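Local coordinates for protein putative isochorismatase hydrolase (Oleispira antarctica, PDB 3LQY) that is a putative isochorismatase hydrolase, probably acting with a cysteine nucleophile like many members of the isochorismatase-like family, though its own substrate is not established, at residues T8-I13 against K42-F47; L12-N17 against V55-E60; C148-L153 against Q164-F169. All blocks are in the same frame, centred on the assembly; numbering follows the deposited sequence.

All three contacts lie in one alpha/beta domain built on a six-stranded parallel sheet. Contacts 1 and 2 share strand 8-13 and adjoin one another, their centres about 13 Å apart: helix 33-49 packs on that strand in contact 1, and the chain then returns as strand 54-59, its neighbour in the sheet, to make contact 2. Contact 3 comes later in the chain, where strand 140-149 leads on toward helix 162-173; its centre is about 21 Å from that of contact 1 and about 18 Å from that of contact 2. The early and late contacts touch nowhere, but the same sheet ties them into a single compact domain.

Contact 1. Residues T8-I13 against K42-F47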
loop_
_atom_site.group_PDB
_atom_site.type_symbol
_atom_site.label_atom_id
_atom_site.label_comp_id
_atom_site.label_asym_id
_atom_site.label_seq_id
_atom_site.Cartn_x
_atom_site.Cartn_y
_atom_site.Cartn_z
ATOM N N THR A 8 13.155 -9.058 1.523
ATOM C CA THR A 8 12.126 -8.250 0.885
ATOM C C THR A 8 10.780 -8.578 1.503
ATOM O O THR A 8 10.366 -9.737 1.545
ATOM C CB THR A 8 12.111 -8.436 -0.656
ATOM O OG1 THR A 8 13.433 -8.193 -1.175
ATOM C CG2 THR A 8 11.095 -7.490 -1.316
ATOM N N ALA A 9 10.119 -7.526 1.996
ATOM C CA ALA A 9 8.811 -7.598 2.615
ATOM C C ALA A 9 7.780 -7.067 1.634
ATOM O O ALA A 9 8.016 -6.061 0.939
ATOM C CB ALA A 9 8.801 -6.749 3.872
ATOM N N LEU A 10 6.633 -7.717 1.548
ATOM C CA LEU A 10 5.480 -7.133 0.841
ATOM C C LEU A 10 4.740 -6.252 1.836
ATOM O O LEU A 10 4.429 -6.674 2.952
ATOM C CB LEU A 10 4.587 -8.208 0.238
ATOM C CG LEU A 10 3.217 -7.855 -0.362
ATOM C CD1 LEU A 10 3.398 -7.179 -1.764
ATOM C CD2 LEU A 10 2.379 -9.151 -0.389
ATOM N N LEU A 11 4.528 -5.000 1.437
ATOM C CA LEU A 11 3.972 -3.964 2.300
ATOM C C LEU A 11 2.685 -3.490 1.682
ATOM O O LEU A 11 2.670 -2.844 0.613
ATOM C CB LEU A 11 4.943 -2.804 2.457
ATOM C CG LEU A 11 4.647 -1.715 3.489
ATOM C CD1 LEU A 11 4.486 -2.290 4.861
ATOM C CD2 LEU A 11 5.789 -0.706 3.487
ATOM N N LEU A 12 1.591 -3.802 2.349
ATOM C CA LEU A 12 0.309 -3.489 1.812
ATOM C C LEU A 12 -0.229 -2.295 2.568
ATOM O O LEU A 12 -0.491 -2.359 3.775
ATOM C CB LEU A 12 -0.627 -4.707 1.970
ATOM C CG LEU A 12 -0.075 -6.039 1.394
ATOM C CD1 LEU A 12 0.763 -6.860 2.404
ATOM C CD2 LEU A 12 -1.201 -6.901 0.815
ATOM N N ILE A 13 -0.438 -1.206 1.846
ATOM C CA ILE A 13 -0.858 0.064 2.443
ATOM C C ILE A 13 -2.346 0.286 2.284
ATOM O O ILE A 13 -2.819 0.553 1.196
ATOM C CB ILE A 13 -0.118 1.277 1.766
ATOM C CG1 ILE A 13 1.404 1.114 1.862
ATOM C CG2 ILE A 13 -0.563 2.583 2.440
ATOM C CD1 ILE A 13 1.953 1.122 3.286
ATOM N N LYS A 42 -2.781 -11.565 -5.516
ATOM C CA LYS A 42 -1.830 -12.368 -6.320
ATOM C C LYS A 42 -0.421 -12.309 -5.680
ATOM O O LYS A 42 0.229 -13.320 -5.460
ATOM C CB LYS A 42 -1.816 -11.786 -7.736
ATOM C CG LYS A 42 -1.642 -12.722 -8.895
ATOM C CD LYS A 42 -2.057 -12.028 -10.219
ATOM C CE LYS A 42 -3.612 -11.963 -10.336
ATOM N NZ LYS A 42 -4.058 -11.482 -11.682
ATOM N N LEU A 43 0.064 -11.102 -5.389
ATOM C CA LEU A 43 1.377 -10.920 -4.729
ATOM C C LEU A 43 1.397 -11.497 -3.324
ATOM O O LEU A 43 2.328 -12.205 -2.913
ATOM C CB LEU A 43 1.762 -9.415 -4.676
ATOM C CG LEU A 43 2.406 -8.922 -5.960
ATOM C CD1 LEU A 43 2.230 -7.405 -6.209
ATOM C CD2 LEU A 43 3.892 -9.275 -5.920
ATOM N N LEU A 44 0.321 -11.254 -2.603
ATOM C CA LEU A 44 0.168 -11.776 -1.249
ATOM C C LEU A 44 0.370 -13.293 -1.202
ATOM O O LEU A 44 1.005 -13.843 -0.281
ATOM C CB LEU A 44 -1.249 -11.500 -0.765
ATOM C CG LEU A 44 -1.391 -10.966 0.661
ATOM C CD1 LEU A 44 -2.776 -11.139 1.036
ATOM C CD2 LEU A 44 -0.477 -11.594 1.692
ATOM N N ALA A 45 -0.228 -13.959 -2.188
ATOM C CA ALA A 45 -0.211 -15.415 -2.273
ATOM C C ALA A 45 1.199 -15.917 -2.589
ATOM O O ALA A 45 1.647 -16.931 -2.048
ATOM C CB ALA A 45 -1.219 -15.915 -3.334
ATOM N N LYS A 46 1.892 -15.217 -3.479
ATOM C CA LYS A 46 3.277 -15.559 -3.820
ATOM C C LYS A 46 4.222 -15.462 -2.605
ATOM O O LYS A 46 5.013 -16.362 -2.363
ATOM C CB LYS A 46 3.770 -14.674 -4.973
ATOM C CG LYS A 46 5.132 -15.116 -5.588
ATOM C CD LYS A 46 5.147 -16.611 -5.968
ATOM C CE LYS A 46 6.118 -16.910 -7.076
ATOM N NZ LYS A 46 5.938 -18.267 -7.636
ATOM N N PHE A 47 4.122 -14.379 -1.837
ATOM C CA PHE A 47 5.009 -14.141 -0.676
ATOM C C PHE A 47 4.821 -15.229 0.382
ATOM O O PHE A 47 5.810 -15.793 0.894
ATOM C CB PHE A 47 4.795 -12.720 -0.074
ATOM C CG PHE A 47 5.734 -11.675 -0.627
ATOM C CD1 PHE A 47 5.589 -11.200 -1.932
ATOM C CD2 PHE A 47 6.781 -11.185 0.151
ATOM C CE1 PHE A 47 6.512 -10.207 -2.469
ATOM C CE2 PHE A 47 7.702 -10.200 -0.370
ATOM C CZ PHE A 47 7.565 -9.750 -1.678
#
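Leu-10 is the main projection of strand 8-13 toward helix 33-49, and it fills a hollow walled by Leu-43, Leu-44 and Phe-47. Its CB sits almost squarely over the middle of the Phe-47 ring, 3.5 Å from the centroid and 4° off the ring normal, in a CH-pi contact. With CG anti to the backbone N (chi1 171°), the branched end carries on past the ring to the helix, where the two methyls part. CD1 rests 4.0 Å from CB of Leu-43, while CD2 pushes against the helix backbone, 3.5 Å from CA of Leu-44.

Phe-47 is the answering bump. Its ring lies against the strand main chain: Phe-47 CE2 is 3.3 Å from Thr-8 O, which meets the ring at its edge and near its plane. Farther along the strand, CD2 of Leu-12 comes within 4.1 Å of CG of Leu-44, the two side chains meeting at about a right angle.

Strand 8-13 and the helix segment 42-47 run roughly antiparallel, at 148°, their axes 9.6 Å apart at closest approach, as in the first half of a beta-alpha-beta crossover of a Rossmann-like fold. After the helix the chain re-enters the sheet as strand 54-59, whose Val-54 also touches Phe-47. Val-117 and Val-119 of strand 115-121 pack on Leu-10 and Leu-12, and helix 183-187 lies against Leu-43.

Contact 2. Residues L12-N17 against V55-E60; sequences LIDFQN and VHVRHE
Gln-16 turns its amide toward the main chain of His-59 and holds it by both polar atoms. Its CG is anti to the carbonyl carbon (chi1 -67°) and the chain beyond is extended, carrying the amide across. OE1 of Gln-16 accepts from His-59 N at 2.9 Å, and Gln-16 NE2 donates to His-59 O at 2.8 Å. The amide stands at 81° to the Arg-58 guanidinium, with Gln-16 NE2 3.4 Å from Arg-58 CG. That guanidinium grips OE2 of Glu-60 end-on through NH1 and NH2; NH1 and Gln-16 NE2 both bond Ala-76 O.

Strands 8-13 and 54-59 are parallel neighbours in the Rossmann-like sheet: Leu-12 N binds Val-55 O, Leu-12 O takes Val-57 N, and Asp-14 N meets Val-57 O from above its carbonyl plane. Asp-14 is probably the aspartate of the family's Asp-Lys-Cys set; Lys-93 and Cys-126, the latter oxidised to 3-sulfinoalanine, would probably supply the other two.

Asp-14 OD2 lies 3.4 Å from CB of His-59, carboxylate and ring planes 69° apart, and Lys-93 NZ hydrogen-bonds His-59 ND1. Ile-13 CD1 and Val-57 CG2 pack 3.7 Å apart; on the other face, Leu-12 CD1 covers the His-56 ring, which Glu-88 holds at NE2.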
loop_
_atom_site.group_PDB
_atom_site.type_symbol
_atom_site.label_atom_id
_atom_site.label_comp_id
_atom_site.label_asym_id
_atom_site.label_seq_id
_atom_site.Cartn_x
_atom_site.Cartn_y
_atom_site.Cartn_z
ATOM N N LEU A 12 1.591 -3.802 2.349
ATOM C CA LEU A 12 0.309 -3.489 1.812
ATOM C C LEU A 12 -0.229 -2.295 2.568
ATOM O O LEU A 12 -0.491 -2.359 3.775
ATOM C CB LEU A 12 -0.627 -4.707 1.970
ATOM C CG LEU A 12 -0.075 -6.039 1.394
ATOM C CD1 LEU A 12 0.763 -6.860 2.404
ATOM C CD2 LEU A 12 -1.201 -6.901 0.815
ATOM N N ILE A 13 -0.438 -1.206 1.846
ATOM C CA ILE A 13 -0.858 0.064 2.443
ATOM C C ILE A 13 -2.346 0.286 2.284
ATOM O O ILE A 13 -2.819 0.553 1.196
ATOM C CB ILE A 13 -0.118 1.277 1.766
ATOM C CG1 ILE A 13 1.404 1.114 1.862
ATOM C CG2 ILE A 13 -0.563 2.583 2.440
ATOM C CD1 ILE A 13 1.953 1.122 3.286
ATOM N N ASP A 14 -3.087 0.114 3.384
ATOM C CA ASP A 14 -4.441 0.575 3.513
ATOM C C ASP A 14 -5.393 0.031 2.464
ATOM O O ASP A 14 -6.181 0.786 1.903
ATOM C CB ASP A 14 -4.557 2.111 3.522
ATOM C CG ASP A 14 -3.794 2.787 4.652
ATOM O OD1 ASP A 14 -3.231 2.103 5.513
ATOM O OD2 ASP A 14 -3.715 4.062 4.628
ATOM N N PHE A 15 -5.399 -1.284 2.252
ATOM C CA PHE A 15 -6.422 -1.854 1.395
ATOM C C PHE A 15 -7.663 -2.059 2.291
ATOM O O PHE A 15 -7.984 -3.176 2.680
ATOM C CB PHE A 15 -5.960 -3.186 0.778
ATOM C CG PHE A 15 -5.368 -3.082 -0.604
ATOM C CD1 PHE A 15 -6.083 -2.505 -1.644
ATOM C CD2 PHE A 15 -4.132 -3.625 -0.881
ATOM C CE1 PHE A 15 -5.597 -2.470 -2.897
ATOM C CE2 PHE A 15 -3.619 -3.592 -2.157
ATOM C CZ PHE A 15 -4.344 -2.995 -3.180
ATOM N N GLN A 16 -8.304 -0.953 2.678
ATOM C CA GLN A 16 -9.372 -0.924 3.641
ATOM C C GLN A 16 -10.717 -0.701 2.977
ATOM O O GLN A 16 -10.828 -0.101 1.908
ATOM C CB GLN A 16 -9.103 0.139 4.699
ATOM C CG GLN A 16 -7.909 -0.198 5.566
ATOM C CD GLN A 16 -7.398 1.004 6.299
ATOM O OE1 GLN A 16 -6.377 1.578 5.901
ATOM N NE2 GLN A 16 -8.075 1.412 7.343
ATOM N N ASN A 17 -11.751 -1.275 3.602
ATOM C CA ASN A 17 -13.080 -1.296 3.021
ATOM C C ASN A 17 -13.604 0.017 2.479
ATOM O O ASN A 17 -14.212 0.059 1.392
ATOM C CB ASN A 17 -14.074 -1.822 4.059
ATOM C CG ASN A 17 -13.971 -3.330 4.252
ATOM O OD1 ASN A 17 -13.700 -4.070 3.307
ATOM N ND2 ASN A 17 -14.173 -3.786 5.480
ATOM N N VAL A 55 3.960 -7.453 5.546
ATOM C CA VAL A 55 3.542 -6.455 6.530
ATOM C C VAL A 55 2.387 -5.612 5.993
ATOM O O VAL A 55 2.402 -5.165 4.832
ATOM C CB VAL A 55 4.662 -5.515 6.953
ATOM C CG1 VAL A 55 4.178 -4.553 8.039
ATOM C CG2 VAL A 55 5.877 -6.270 7.430
ATOM N N HIS A 56 1.401 -5.398 6.868
ATOM C CA HIS A 56 0.218 -4.604 6.535
ATOM C C HIS A 56 0.208 -3.266 7.254
ATOM O O HIS A 56 0.655 -3.140 8.414
ATOM C CB HIS A 56 -1.076 -5.366 6.943
ATOM C CG HIS A 56 -1.159 -6.755 6.399
ATOM N ND1 HIS A 56 -1.843 -7.062 5.241
ATOM C CD2 HIS A 56 -0.641 -7.925 6.858
ATOM C CE1 HIS A 56 -1.766 -8.370 5.031
ATOM N NE2 HIS A 56 -1.027 -8.910 5.984
ATOM N N VAL A 57 -0.388 -2.286 6.594
ATOM C CA VAL A 57 -0.542 -0.975 7.185
ATOM C C VAL A 57 -2.013 -0.636 7.054
ATOM O O VAL A 57 -2.600 -0.943 6.051
ATOM C CB VAL A 57 0.320 0.054 6.470
ATOM C CG1 VAL A 57 -0.047 1.435 6.939
ATOM C CG2 VAL A 57 1.835 -0.255 6.717
ATOM N N ARG A 58 -2.583 -0.032 8.090
ATOM C CA ARG A 58 -3.968 0.291 8.150
ATOM C C ARG A 58 -4.125 1.668 8.782
ATOM O O ARG A 58 -3.447 1.983 9.740
ATOM C CB ARG A 58 -4.653 -0.781 9.029
ATOM C CG ARG A 58 -6.090 -0.953 8.831
ATOM C CD ARG A 58 -6.669 -2.161 9.591
ATOM N NE ARG A 58 -6.648 -2.033 11.065
ATOM C CZ ARG A 58 -7.471 -1.275 11.786
ATOM N NH1 ARG A 58 -8.443 -0.580 11.204
ATOM N NH2 ARG A 58 -7.352 -1.243 13.121
ATOM N N HIS A 59 -5.023 2.484 8.254
ATOM C CA HIS A 59 -5.236 3.857 8.740
ATOM C C HIS A 59 -6.526 4.055 9.515
ATOM O O HIS A 59 -7.588 3.562 9.099
ATOM C CB HIS A 59 -5.278 4.818 7.541
ATOM C CG HIS A 59 -5.226 6.266 7.930
ATOM N ND1 HIS A 59 -4.047 6.976 7.910
ATOM C CD2 HIS A 59 -6.181 7.128 8.369
ATOM C CE1 HIS A 59 -4.273 8.213 8.315
ATOM N NE2 HIS A 59 -5.556 8.334 8.602
ATOM N N GLU A 60 -6.441 4.784 10.628
ATOM C CA GLU A 60 -7.622 5.279 11.301
ATOM C C GLU A 60 -7.445 6.744 11.676
ATOM O O GLU A 60 -6.412 7.133 12.194
ATOM C CB GLU A 60 -7.934 4.427 12.558
ATOM C CG GLU A 60 -8.562 3.073 12.251
ATOM C CD GLU A 60 -8.947 2.235 13.512
ATOM O OE1 GLU A 60 -8.643 2.621 14.666
ATOM O OE2 GLU A 60 -9.548 1.166 13.322
#

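Contact 3. Residues C148-L153 against Q164-F169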
loop_
_atom_site.group_PDB
_atom_site.type_symbol
_atom_site.label_atom_id
_atom_site.label_comp_id
_atom_site.label_asym_id
_atom_site.label_seq_id
_atom_site.Cartn_x
_atom_site.Cartn_y
_atom_site.Cartn_z
ATOM N N CYS A 148 -2.015 -0.707 -7.025
ATOM C CA CYS A 148 -2.305 0.500 -6.281
ATOM C C CYS A 148 -3.521 1.221 -6.903
ATOM O O CYS A 148 -3.839 1.096 -8.089
ATOM C CB CYS A 148 -1.076 1.455 -6.286
ATOM S SG CYS A 148 0.458 0.749 -5.531
ATOM N N ALA A 149 -4.132 2.090 -6.134
ATOM C CA ALA A 149 -5.329 2.764 -6.587
ATOM C C ALA A 149 -5.358 4.192 -6.123
ATOM O O ALA A 149 -4.834 4.539 -5.054
ATOM C CB ALA A 149 -6.575 2.016 -6.031
ATOM N N THR A 150 -6.023 5.029 -6.900
ATOM C CA THR A 150 -6.215 6.413 -6.513
ATOM C C THR A 150 -7.613 6.841 -7.008
ATOM O O THR A 150 -8.499 6.014 -7.220
ATOM C CB THR A 150 -5.014 7.328 -7.060
ATOM O OG1 THR A 150 -5.121 8.685 -6.611
ATOM C CG2 THR A 150 -4.912 7.266 -8.583
ATOM N N LEU A 151 -7.811 8.138 -7.149
ATOM C CA LEU A 151 -9.054 8.712 -7.573
ATOM C C LEU A 151 -8.845 9.976 -8.418
ATOM O O LEU A 151 -7.713 10.493 -8.585
ATOM C CB LEU A 151 -9.935 9.027 -6.352
ATOM C CG LEU A 151 -9.274 9.741 -5.149
ATOM C CD1 LEU A 151 -8.657 11.078 -5.383
ATOM C CD2 LEU A 151 -10.420 9.863 -4.112
ATOM N N ASP A 152 -9.951 10.481 -8.945
ATOM C CA ASP A 152 -9.918 11.673 -9.750
ATOM C C ASP A 152 -9.580 12.865 -8.841
ATOM O O ASP A 152 -10.162 12.992 -7.747
ATOM C CB ASP A 152 -11.276 11.954 -10.414
ATOM C CG ASP A 152 -11.677 10.938 -11.475
ATOM O OD1 ASP A 152 -10.909 10.024 -11.807
ATOM O OD2 ASP A 152 -12.833 11.025 -11.960
ATOM N N LEU A 153 -8.674 13.756 -9.317
ATOM C CA LEU A 153 -8.313 14.973 -8.568
ATOM C C LEU A 153 -8.677 16.221 -9.345
ATOM O O LEU A 153 -8.763 16.195 -10.572
ATOM C CB LEU A 153 -6.821 14.989 -8.210
ATOM C CG LEU A 153 -6.351 13.913 -7.219
ATOM C CD1 LEU A 153 -4.865 14.064 -7.017
ATOM C CD2 LEU A 153 -7.084 13.996 -5.888
ATOM N N GLN A 164 -4.710 9.267 -14.999
ATOM C CA GLN A 164 -3.639 10.220 -15.226
ATOM C C GLN A 164 -2.942 10.596 -13.935
ATOM O O GLN A 164 -1.721 10.779 -13.934
ATOM C CB GLN A 164 -4.139 11.425 -15.975
ATOM C CG GLN A 164 -4.173 11.128 -17.480
ATOM C CD GLN A 164 -4.505 12.343 -18.266
ATOM O OE1 GLN A 164 -5.241 13.196 -17.776
ATOM N NE2 GLN A 164 -3.987 12.444 -19.498
ATOM N N VAL A 165 -3.696 10.648 -12.836
ATOM C CA VAL A 165 -3.104 10.856 -11.520
ATOM C C VAL A 165 -2.097 9.738 -11.265
ATOM O O VAL A 165 -0.900 9.979 -10.992
ATOM C CB VAL A 165 -4.165 10.894 -10.461
ATOM C CG1 VAL A 165 -3.552 10.858 -9.025
ATOM C CG2 VAL A 165 -5.210 12.087 -10.732
ATOM N N HIS A 166 -2.592 8.522 -11.414
ATOM C CA HIS A 166 -1.811 7.297 -11.251
ATOM C C HIS A 166 -0.569 7.240 -12.126
ATOM O O HIS A 166 0.539 6.967 -11.650
ATOM C CB HIS A 166 -2.763 6.092 -11.498
ATOM C CG HIS A 166 -2.173 4.771 -11.139
ATOM N ND1 HIS A 166 -2.171 4.294 -9.846
ATOM C CD2 HIS A 166 -1.673 3.774 -11.913
ATOM C CE1 HIS A 166 -1.651 3.077 -9.832
ATOM N NE2 HIS A 166 -1.350 2.733 -11.076
ATOM N N ALA A 167 -0.736 7.544 -13.408
ATOM C CA ALA A 167 0.370 7.529 -14.350
ATOM C C ALA A 167 1.461 8.566 -13.960
ATOM O O ALA A 167 2.653 8.277 -14.012
ATOM C CB ALA A 167 -0.163 7.770 -15.744
ATOM N N ALA A 168 1.051 9.764 -13.550
ATOM C CA ALA A 168 2.010 10.811 -13.154
ATOM C C ALA A 168 2.821 10.383 -11.933
ATOM O O ALA A 168 4.053 10.528 -11.917
ATOM C CB ALA A 168 1.283 12.147 -12.886
ATOM N N PHE A 169 2.136 9.843 -10.922
ATOM C CA PHE A 169 2.815 9.449 -9.696
ATOM C C PHE A 169 3.720 8.246 -9.900
ATOM O O PHE A 169 4.853 8.196 -9.388
ATOM C CB PHE A 169 1.820 9.246 -8.572
ATOM C CG PHE A 169 1.505 10.511 -7.845
ATOM C CD1 PHE A 169 0.465 11.327 -8.253
ATOM C CD2 PHE A 169 2.244 10.890 -6.751
ATOM C CE1 PHE A 169 0.208 12.538 -7.613
ATOM C CE2 PHE A 169 1.917 12.003 -6.064
ATOM C CZ PHE A 169 0.933 12.875 -6.524
#
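Thr-150 and His-166 have the nearest CA atoms of the two segments, 6.5 Å apart. The segment 148-153 is stretched out as it leaves the central sheet, and passes beside one turn-and-a-half of helix 162-173 without exchanging a backbone hydrogen bond with it.

The side chains close the distance. Thr-150 has its OG1 anti to the backbone N (chi1 -176°), which places CG2 in the crowded position between N and the carbonyl carbon; OG1 then lies 3.6 Å from CG1 of Val-165, and CG2 lies 3.8 Å from CB of His-166. The two methyls of Val-165 divide the rest: CG2 is 3.7 Å from the carbonyl oxygen O of Leu-151, and CG1 is 4.0 Å from CD1 of Leu-153. An alanine at Val-165 is likely to open a gap between Thr-150 and Leu-153, since both methyls that touch the extended chain would go.

This join belongs to a beta-alpha-beta unit in which strand 140-149 is followed by a short hairpin, strands 153-155 and 158-160, before helix 162-173 brings the chain back to strand 179-181.

His-166 reaches back along the extended chain to Cys-148: CE1 comes to 3.4 Å from Cys-148 O, and CB of Cys-148 lies 3.9 Å from CE1, in the ring plane at its edge. Thr-123 OG1 pairs with ND1 and His-145 O more weakly with NE2, which together fix the rotation of the ring. A glycerol, probably from the crystallisation liquor, is hydrogen-bonded to Thr-150 N and lies about 4 Å from the His-166 side chain.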